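Local coordinates for mutual gliding motility protein C (MglC) (Myxococcus xanthus DK 1622, PDB 7CT3), which is a cytosolic Roadblock/LC7-domain component of the polarity control system, probably acting in gliding motility, and interacts with its paralog MglB, at residues A[16-21]-A[41-46]; A[51-56]-A[77-82]; A[58-63]-A[70-75]. One frame throughout, in Å; residues are numbered along the deposited sequence.

Contact 1. Residues A[16-21]-A[41-46]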
loop_
_atom_site.group_PDB
_atom_site.type_symbol
_atom_site.label_atom_id
_atom_site.label_comp_id
_atom_site.label_asym_id
_atom_site.label_seq_id
_atom_site.Cartn_x
_atom_site.Cartn_y
_atom_site.Cartn_z
ATOM N N GLY A 16 -9.321 -14.691 -2.784
ATOM C CA GLY A 16 -8.959 -13.896 -3.972
ATOM C C GLY A 16 -7.457 -13.813 -4.207
ATOM O O GLY A 16 -7.066 -13.099 -5.144
ATOM N N ALA A 17 -6.637 -14.514 -3.415
ATOM C CA ALA A 17 -5.160 -14.535 -3.560
ATOM C C ALA A 17 -4.791 -15.122 -4.927
ATOM O O ALA A 17 -5.271 -16.223 -5.244
ATOM C CB ALA A 17 -4.526 -15.322 -2.439
ATOM N N LEU A 18 -3.978 -14.399 -5.702
ATOM C CA LEU A 18 -3.443 -14.844 -7.017
ATOM C C LEU A 18 -2.163 -15.650 -6.778
ATOM O O LEU A 18 -1.999 -16.721 -7.383
ATOM C CB LEU A 18 -3.134 -13.622 -7.889
ATOM C CG LEU A 18 -4.286 -13.040 -8.705
ATOM C CD1 LEU A 18 -5.603 -13.100 -7.951
ATOM C CD2 LEU A 18 -3.977 -11.610 -9.115
ATOM N N ALA A 19 -1.276 -15.120 -5.941
ATOM C CA ALA A 19 0.095 -15.634 -5.758
ATOM C C ALA A 19 0.702 -15.043 -4.490
ATOM O O ALA A 19 0.351 -13.898 -4.127
ATOM C CB ALA A 19 0.932 -15.289 -6.967
ATOM N N CYS A 20 1.595 -15.802 -3.864
ATOM C CA CYS A 20 2.517 -15.316 -2.812
ATOM C C CYS A 20 3.931 -15.743 -3.203
ATOM O O CYS A 20 4.123 -16.931 -3.518
ATOM C CB CYS A 20 2.123 -15.840 -1.441
ATOM S SG CYS A 20 2.947 -14.956 -0.096
ATOM N N SER A 21 4.864 -14.794 -3.243
ATOM C CA SER A 21 6.209 -14.992 -3.833
ATOM C C SER A 21 7.274 -14.353 -2.950
ATOM O O SER A 21 6.952 -13.398 -2.229
ATOM C CB SER A 21 6.259 -14.434 -5.224
ATOM O OG SER A 21 5.156 -14.897 -5.986
ATOM N N LEU A 41 -14.414 -16.196 -10.207
ATOM C CA LEU A 41 -14.300 -15.136 -11.245
ATOM C C LEU A 41 -13.273 -15.560 -12.299
ATOM O O LEU A 41 -12.510 -16.515 -12.043
ATOM C CB LEU A 41 -13.862 -13.829 -10.578
ATOM C CG LEU A 41 -14.882 -13.188 -9.638
ATOM C CD1 LEU A 41 -14.236 -12.076 -8.826
ATOM C CD2 LEU A 41 -16.084 -12.660 -10.409
ATOM N N ASP A 42 -13.259 -14.859 -13.436
ATOM C CA ASP A 42 -12.212 -14.972 -14.485
ATOM C C ASP A 42 -11.058 -14.035 -14.103
ATOM O O ASP A 42 -11.275 -12.805 -14.091
ATOM C CB ASP A 42 -12.794 -14.663 -15.866
ATOM C CG ASP A 42 -11.833 -14.914 -17.016
ATOM O OD1 ASP A 42 -10.664 -14.489 -16.912
ATOM O OD2 ASP A 42 -12.265 -15.531 -18.010
ATOM N N LEU A 43 -9.879 -14.605 -13.820
ATOM C CA LEU A 43 -8.713 -13.913 -13.209
ATOM C C LEU A 43 -7.709 -13.444 -14.269
ATOM O O LEU A 43 -6.691 -12.857 -13.871
ATOM C CB LEU A 43 -8.019 -14.879 -12.243
ATOM C CG LEU A 43 -8.817 -15.291 -11.008
ATOM C CD1 LEU A 43 -8.034 -16.305 -10.187
ATOM C CD2 LEU A 43 -9.177 -14.085 -10.154
ATOM N N ASN A 44 -7.960 -13.692 -15.558
ATOM C CA ASN A 44 -6.973 -13.417 -16.635
ATOM C C ASN A 44 -6.695 -11.912 -16.708
ATOM O O ASN A 44 -5.515 -11.550 -16.858
ATOM C CB ASN A 44 -7.412 -14.018 -17.969
ATOM C CG ASN A 44 -7.321 -15.528 -17.948
ATOM O OD1 ASN A 44 -8.287 -16.219 -18.257
ATOM N ND2 ASN A 44 -6.179 -16.047 -17.530
ATOM N N GLY A 45 -7.733 -11.078 -16.578
ATOM C CA GLY A 45 -7.600 -9.612 -16.521
ATOM C C GLY A 45 -6.692 -9.188 -15.382
ATOM O O GLY A 45 -5.860 -8.290 -15.597
ATOM N N ALA A 46 -6.833 -9.831 -14.220
ATOM C CA ALA A 46 -5.998 -9.606 -13.016
ATOM C C ALA A 46 -4.548 -10.024 -13.294
ATOM O O ALA A 46 -3.647 -9.266 -12.927
ATOM C CB ALA A 46 -6.567 -10.354 -11.839
#

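Contact 2. Residues A[51-56]-A[77-82]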
loop_
_atom_site.group_PDB
_atom_site.type_symbol
_atom_site.label_atom_id
_atom_site.label_comp_id
_atom_site.label_asym_id
_atom_site.label_seq_id
_atom_site.Cartn_x
_atom_site.Cartn_y
_atom_site.Cartn_z
ATOM N N ALA A 51 1.184 -8.690 -13.984
ATOM C CA ALA A 51 2.374 -8.645 -14.863
ATOM C C ALA A 51 2.814 -7.187 -15.042
ATOM O O ALA A 51 4.012 -6.913 -14.938
ATOM C CB ALA A 51 2.071 -9.298 -16.187
ATOM N N ASN A 52 1.865 -6.280 -15.271
ATOM C CA ASN A 52 2.144 -4.850 -15.569
ATOM C C ASN A 52 2.511 -4.078 -14.291
ATOM O O ASN A 52 2.923 -2.917 -14.433
ATOM C CB ASN A 52 0.968 -4.207 -16.307
ATOM C CG ASN A 52 0.801 -4.755 -17.707
ATOM O OD1 ASN A 52 1.743 -5.299 -18.273
ATOM N ND2 ASN A 52 -0.393 -4.642 -18.264
ATOM N N LEU A 53 2.369 -4.680 -13.104
ATOM C CA LEU A 53 2.761 -4.064 -11.805
ATOM C C LEU A 53 4.188 -4.477 -11.420
ATOM O O LEU A 53 4.765 -3.792 -10.570
ATOM C CB LEU A 53 1.789 -4.493 -10.695
ATOM C CG LEU A 53 0.385 -3.889 -10.735
ATOM C CD1 LEU A 53 -0.487 -4.494 -9.644
ATOM C CD2 LEU A 53 0.419 -2.375 -10.594
ATOM N N LEU A 54 4.724 -5.565 -11.985
ATOM C CA LEU A 54 5.961 -6.222 -11.474
ATOM C C LEU A 54 7.112 -5.213 -11.354
ATOM O O LEU A 54 7.741 -5.184 -10.280
ATOM C CB LEU A 54 6.346 -7.399 -12.373
ATOM C CG LEU A 54 5.477 -8.649 -12.254
ATOM C CD1 LEU A 54 6.024 -9.759 -13.140
ATOM C CD2 LEU A 54 5.371 -9.127 -10.811
ATOM N N THR A 55 7.388 -4.421 -12.395
ATOM C CA THR A 55 8.487 -3.416 -12.391
ATOM C C THR A 55 8.304 -2.462 -11.206
ATOM O O THR A 55 9.294 -2.211 -10.479
ATOM C CB THR A 55 8.540 -2.619 -13.698
ATOM O OG1 THR A 55 8.774 -3.555 -14.747
ATOM C CG2 THR A 55 9.624 -1.561 -13.705
ATOM N N GLN A 56 7.082 -1.953 -11.031
ATOM C CA GLN A 56 6.746 -0.906 -10.030
ATOM C C GLN A 56 6.736 -1.513 -8.622
ATOM O O GLN A 56 7.161 -0.811 -7.687
ATOM C CB GLN A 56 5.419 -0.239 -10.392
ATOM C CG GLN A 56 5.417 0.402 -11.773
ATOM C CD GLN A 56 6.691 1.163 -12.061
ATOM O OE1 GLN A 56 7.109 2.035 -11.297
ATOM N NE2 GLN A 56 7.321 0.837 -13.178
ATOM N N GLU A 77 -6.603 -1.290 -10.592
ATOM C CA GLU A 77 -8.078 -1.459 -10.549
ATOM C C GLU A 77 -8.413 -2.909 -10.166
ATOM O O GLU A 77 -9.335 -3.096 -9.365
ATOM C CB GLU A 77 -8.697 -1.054 -11.889
ATOM C CG GLU A 77 -8.637 0.443 -12.142
ATOM C CD GLU A 77 -9.228 0.913 -13.462
ATOM O OE1 GLU A 77 -9.898 0.102 -14.140
ATOM O OE2 GLU A 77 -9.018 2.097 -13.809
ATOM N N LYS A 78 -7.673 -3.896 -10.685
ATOM C CA LYS A 78 -8.045 -5.337 -10.590
ATOM C C LYS A 78 -7.175 -6.099 -9.580
ATOM O O LYS A 78 -7.592 -7.198 -9.171
ATOM C CB LYS A 78 -7.943 -6.000 -11.967
ATOM C CG LYS A 78 -8.882 -5.436 -13.022
ATOM C CD LYS A 78 -8.840 -6.206 -14.329
ATOM C CE LYS A 78 -9.644 -5.549 -15.430
ATOM N NZ LYS A 78 -9.342 -6.144 -16.753
ATOM N N VAL A 79 -6.012 -5.573 -9.190
ATOM C CA VAL A 79 -5.029 -6.339 -8.369
ATOM C C VAL A 79 -4.553 -5.471 -7.210
ATOM O O VAL A 79 -4.215 -4.298 -7.448
ATOM C CB VAL A 79 -3.828 -6.829 -9.197
ATOM C CG1 VAL A 79 -2.833 -7.597 -8.338
ATOM C CG2 VAL A 79 -4.269 -7.665 -10.382
ATOM N N LEU A 80 -4.523 -6.062 -6.017
ATOM C CA LEU A 80 -3.940 -5.462 -4.795
ATOM C C LEU A 80 -2.695 -6.267 -4.431
ATOM O O LEU A 80 -2.697 -7.496 -4.648
ATOM C CB LEU A 80 -4.967 -5.495 -3.663
ATOM C CG LEU A 80 -6.385 -5.075 -4.040
ATOM C CD1 LEU A 80 -7.313 -5.208 -2.845
ATOM C CD2 LEU A 80 -6.418 -3.655 -4.587
ATOM N N THR A 81 -1.667 -5.598 -3.916
ATOM C CA THR A 81 -0.431 -6.258 -3.436
ATOM C C THR A 81 -0.130 -5.791 -2.015
ATOM O O THR A 81 -0.532 -4.666 -1.645
ATOM C CB THR A 81 0.757 -6.039 -4.378
ATOM O OG1 THR A 81 1.112 -4.657 -4.355
ATOM C CG2 THR A 81 0.462 -6.496 -5.791
ATOM N N VAL A 82 0.524 -6.668 -1.263
ATOM C CA VAL A 82 1.091 -6.402 0.086
ATOM C C VAL A 82 2.495 -6.984 0.074
ATOM O O VAL A 82 2.668 -8.131 -0.336
ATOM C CB VAL A 82 0.258 -7.053 1.205
ATOM C CG1 VAL A 82 0.708 -6.558 2.569
ATOM C CG2 VAL A 82 -1.230 -6.845 1.011
#

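Contact 3. Residues A[58-63]-A[70-75]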
loop_
_atom_site.group_PDB
_atom_site.type_symbol
_atom_site.label_atom_id
_atom_site.label_comp_id
_atom_site.label_asym_id
_atom_site.label_seq_id
_atom_site.Cartn_x
_atom_site.Cartn_y
_atom_site.Cartn_z
ATOM N N ARG A 58 8.746 -3.852 -7.468
ATOM C CA ARG A 58 10.166 -3.960 -7.040
ATOM C C ARG A 58 10.705 -2.555 -6.728
ATOM O O ARG A 58 11.504 -2.432 -5.785
ATOM C CB ARG A 58 11.001 -4.689 -8.095
ATOM C CG ARG A 58 12.371 -5.135 -7.595
ATOM C CD ARG A 58 13.488 -4.776 -8.562
ATOM N NE ARG A 58 13.582 -3.329 -8.712
ATOM C CZ ARG A 58 14.288 -2.515 -7.928
ATOM N NH1 ARG A 58 15.013 -2.994 -6.928
ATOM N NH2 ARG A 58 14.272 -1.213 -8.154
ATOM N N ASN A 59 10.280 -1.530 -7.472
ATOM C CA ASN A 59 10.699 -0.122 -7.228
ATOM C C ASN A 59 10.200 0.318 -5.845
ATOM O O ASN A 59 11.020 0.808 -5.049
ATOM C CB ASN A 59 10.202 0.831 -8.318
ATOM C CG ASN A 59 10.889 0.635 -9.653
ATOM O OD1 ASN A 59 11.965 0.041 -9.738
ATOM N ND2 ASN A 59 10.272 1.137 -10.707
ATOM N N ALA A 60 8.902 0.164 -5.571
ATOM C CA ALA A 60 8.269 0.570 -4.292
ATOM C C ALA A 60 8.817 -0.287 -3.142
ATOM O O ALA A 60 8.980 0.249 -2.025
ATOM C CB ALA A 60 6.766 0.474 -4.397
ATOM N N ALA A 61 9.116 -1.562 -3.407
ATOM C CA ALA A 61 9.644 -2.526 -2.410
ATOM C C ALA A 61 10.944 -1.998 -1.787
ATOM O O ALA A 61 11.193 -2.291 -0.605
ATOM C CB ALA A 61 9.847 -3.878 -3.051
ATOM N N GLU A 62 11.738 -1.233 -2.538
ATOM C CA GLU A 62 13.016 -0.647 -2.041
ATOM C C GLU A 62 12.779 0.103 -0.721
ATOM O O GLU A 62 13.676 0.079 0.140
ATOM C CB GLU A 62 13.627 0.263 -3.106
ATOM C CG GLU A 62 14.222 -0.504 -4.271
ATOM C CD GLU A 62 15.638 -1.014 -4.053
ATOM O OE1 GLU A 62 16.282 -0.601 -3.065
ATOM O OE2 GLU A 62 16.093 -1.825 -4.874
ATOM N N THR A 63 11.613 0.729 -0.542
ATOM C CA THR A 63 11.292 1.531 0.672
ATOM C C THR A 63 11.297 0.635 1.921
ATOM O O THR A 63 11.562 1.169 3.016
ATOM C CB THR A 63 9.980 2.313 0.516
ATOM O OG1 THR A 63 8.880 1.408 0.447
ATOM C CG2 THR A 63 9.979 3.222 -0.694
ATOM N N SER A 70 7.446 -0.841 7.150
ATOM C CA SER A 70 7.240 -2.277 7.468
ATOM C C SER A 70 6.406 -2.972 6.378
ATOM O O SER A 70 6.528 -4.198 6.249
ATOM C CB SER A 70 6.620 -2.428 8.829
ATOM O OG SER A 70 5.378 -1.752 8.884
ATOM N N GLU A 71 5.594 -2.234 5.616
ATOM C CA GLU A 71 4.618 -2.828 4.664
ATOM C C GLU A 71 4.355 -1.845 3.516
ATOM O O GLU A 71 4.190 -0.640 3.781
ATOM C CB GLU A 71 3.367 -3.197 5.461
ATOM C CG GLU A 71 2.231 -3.810 4.673
ATOM C CD GLU A 71 0.948 -3.816 5.498
ATOM O OE1 GLU A 71 0.358 -2.734 5.666
ATOM O OE2 GLU A 71 0.575 -4.885 6.023
ATOM N N VAL A 72 4.343 -2.343 2.280
ATOM C CA VAL A 72 4.096 -1.525 1.059
ATOM C C VAL A 72 3.055 -2.236 0.193
ATOM O O VAL A 72 3.106 -3.476 0.102
ATOM C CB VAL A 72 5.403 -1.270 0.289
ATOM C CG1 VAL A 72 5.164 -0.444 -0.964
ATOM C CG2 VAL A 72 6.448 -0.609 1.178
ATOM N N SER A 73 2.148 -1.465 -0.407
ATOM C CA SER A 73 1.133 -1.936 -1.386
ATOM C C SER A 73 1.224 -1.092 -2.656
ATOM O O SER A 73 1.290 0.148 -2.552
ATOM C CB SER A 73 -0.255 -1.883 -0.807
ATOM O OG SER A 73 -0.381 -2.802 0.262
ATOM N N VAL A 74 1.235 -1.750 -3.812
ATOM C CA VAL A 74 1.095 -1.090 -5.137
ATOM C C VAL A 74 -0.096 -1.753 -5.822
ATOM O O VAL A 74 -0.014 -2.970 -6.109
ATOM C CB VAL A 74 2.393 -1.189 -5.958
ATOM C CG1 VAL A 74 2.232 -0.590 -7.343
ATOM C CG2 VAL A 74 3.562 -0.537 -5.232
ATOM N N ASN A 75 -1.175 -0.994 -6.014
ATOM C CA ASN A 75 -2.504 -1.535 -6.395
ATOM C C ASN A 75 -2.921 -0.983 -7.758
ATOM O O ASN A 75 -2.605 0.179 -8.070
ATOM C CB ASN A 75 -3.560 -1.219 -5.334
ATOM C CG ASN A 75 -3.229 -1.800 -3.976
ATOM O OD1 ASN A 75 -2.459 -2.754 -3.869
ATOM N ND2 ASN A 75 -3.812 -1.232 -2.931
#

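Contact 1. Residues A[16-21]-A[41-46]
A capping bond from Asn44 N to Asp42 OD1, 3.1 Å long and fairly straight at 161°, leads into helix 44-61; Leu43 just before the helix and Ala46 in its first turn rest on Leu18. The carboxylate oxygen is met nearly along its own C-O bond, and through this bond the acid before the turn caps a backbone N-H at the beginning of the helix. In this Roadblock/LC7 domain the contact is the familiar one of a helix laid over an antiparallel sheet, here at the sheet's strand 17-24. The strand is irregular at this point: Leu18 and Ala19 both face Ala95 of strand 90-97, a classic beta bulge.

Leu18 does the work on the strand side by dividing its two methyls between two partners. Its CG stands beside the backbone N and anti to the carbonyl carbon (chi1 -85°), and from there each branch finds its own neighbour. Contact is modest, with 121 Å² buried in all and no hydrogen bond passing between the segments; it is a purely apolar meeting of methyl groups. His97 of strand 90-97 touches both Leu18 and Leu43, bordering the leucine pair. Of the two branches, CD1 of Leu18 lies 4.3 Å from CD2 of Leu43, while CD2 of Leu18 approaches the CB of Ala46 to 4.0 Å.

Contact 2. Residues A[51-56]-A[77-82]
One methyl, Leu53 CD1, makes all the close contacts here, and it sits against Val79 at the start of its strand. It is 4.1 Å from Val79 CB and equally far from Val79 CG1, so the leucine branch rests along the valine's CB-CG1 bond. The two side chains lie alongside each other, running opposite ways. The same CD1 reaches a second strand residue more loosely, at 4.4 Å from Thr81 CG2.

What sets these groups in place lies just behind them. Val79 has CG1 anti to the backbone N (chi1 180°), the branch that lies against the leucine. Thr81 turns its methyl to Leu53 while its hydroxyl is engaged elsewhere, in a hydrogen bond between Thr81 OG1 and Val74 O; Asn75 OD1 accepts from the backbone N of Thr81. The polar end of the threonine is thus satisfied on strand 71-75, leaving an apolar surface for the helix.

On the helix side, the backbone is kinked, the N atoms of Thr55 and Gln56 having no bond to the preceding turn. Leu53 also packs on Val74 and on Val69 of the second subunit. Val79 and Thr81 face helix 44-61 from one side of strand 79-87, whereas Leu80 and Val82 turn to helix 102-117 on the other, placing the strand between two helical layers.

Contact 3. Residues A[58-63]-A[70-75]
On the helical turn that brings Ala60 and Thr63 against Val72 and Val74, the guanidinium of Arg58 is held at its edge. Glu62 OE2 lies close to its plane and accepts a hydrogen bond from Arg58 NH1 at 2.6 Å, through the anti lone pair, in a salt bridge. A second bond runs from Arg58 NH2 to Asn59 OD1, 3.1 Å long; it falls on a lone pair in the amide's carbonyl plane, although the oxygen is tilted 18° from the guanidinium. With two neighbours gripping separate nitrogens, rotation of the group is probably restrained, and Arg58 NH1 also bonds to Phe25 O.

Ala60 O is gripped twice, by Thr63 N at 3.1 Å and by Thr63 OG1 at 2.7 Å, the hydroxyl coming nearly in line with the carbonyl. Thr63 places OG1 between its backbone N and carbonyl carbon (chi1 67°), which lets the hydroxyl reach back to that oxygen.

In this Roadblock/LC7 domain the contact joins the last turns of helix 44-61 to strand 71-75, which pairs antiparallel with a strand of the second subunit, so that the sheet continues across the dimer. Reciprocal hydrogen bonds between Glu71 OE1 and Asn75 ND2 of the two chains flank this seam.

Across the contact, Ala60 CB presses on Val74 CG2 at 3.5 Å, tighter than usual, and on Val72 CG1 at 3.9 Å. The Val72 and Thr63 side chains cross at a slant, with Val72 CG2 3.2 Å from Thr63 OG1. The sodium ion, whose site is formed by Leu64, Thr66 and Val69, is about 8 Å from the Thr63 side chain.

Helix 44-61 runs through all three contacts, meeting a different strand in each: 17-24 in contact 1, 79-87 in contact 2 and 71-75 in contact 3. The centres of contacts 1 and 2 are about 11 Å apart and those of 2 and 3 about 10 Å, with 1 and 3 some 19 Å from each other. Contact 1 closes before the others open, whereas contact 3 falls wholly between the two segments of contact 2. Contacts 2 and 3 meet directly through strands 71-75 and 79-87, and both touch the second subunit. One helix thus spans from inner strand 17-24 of the sheet to the dimer seam, linking core and interface.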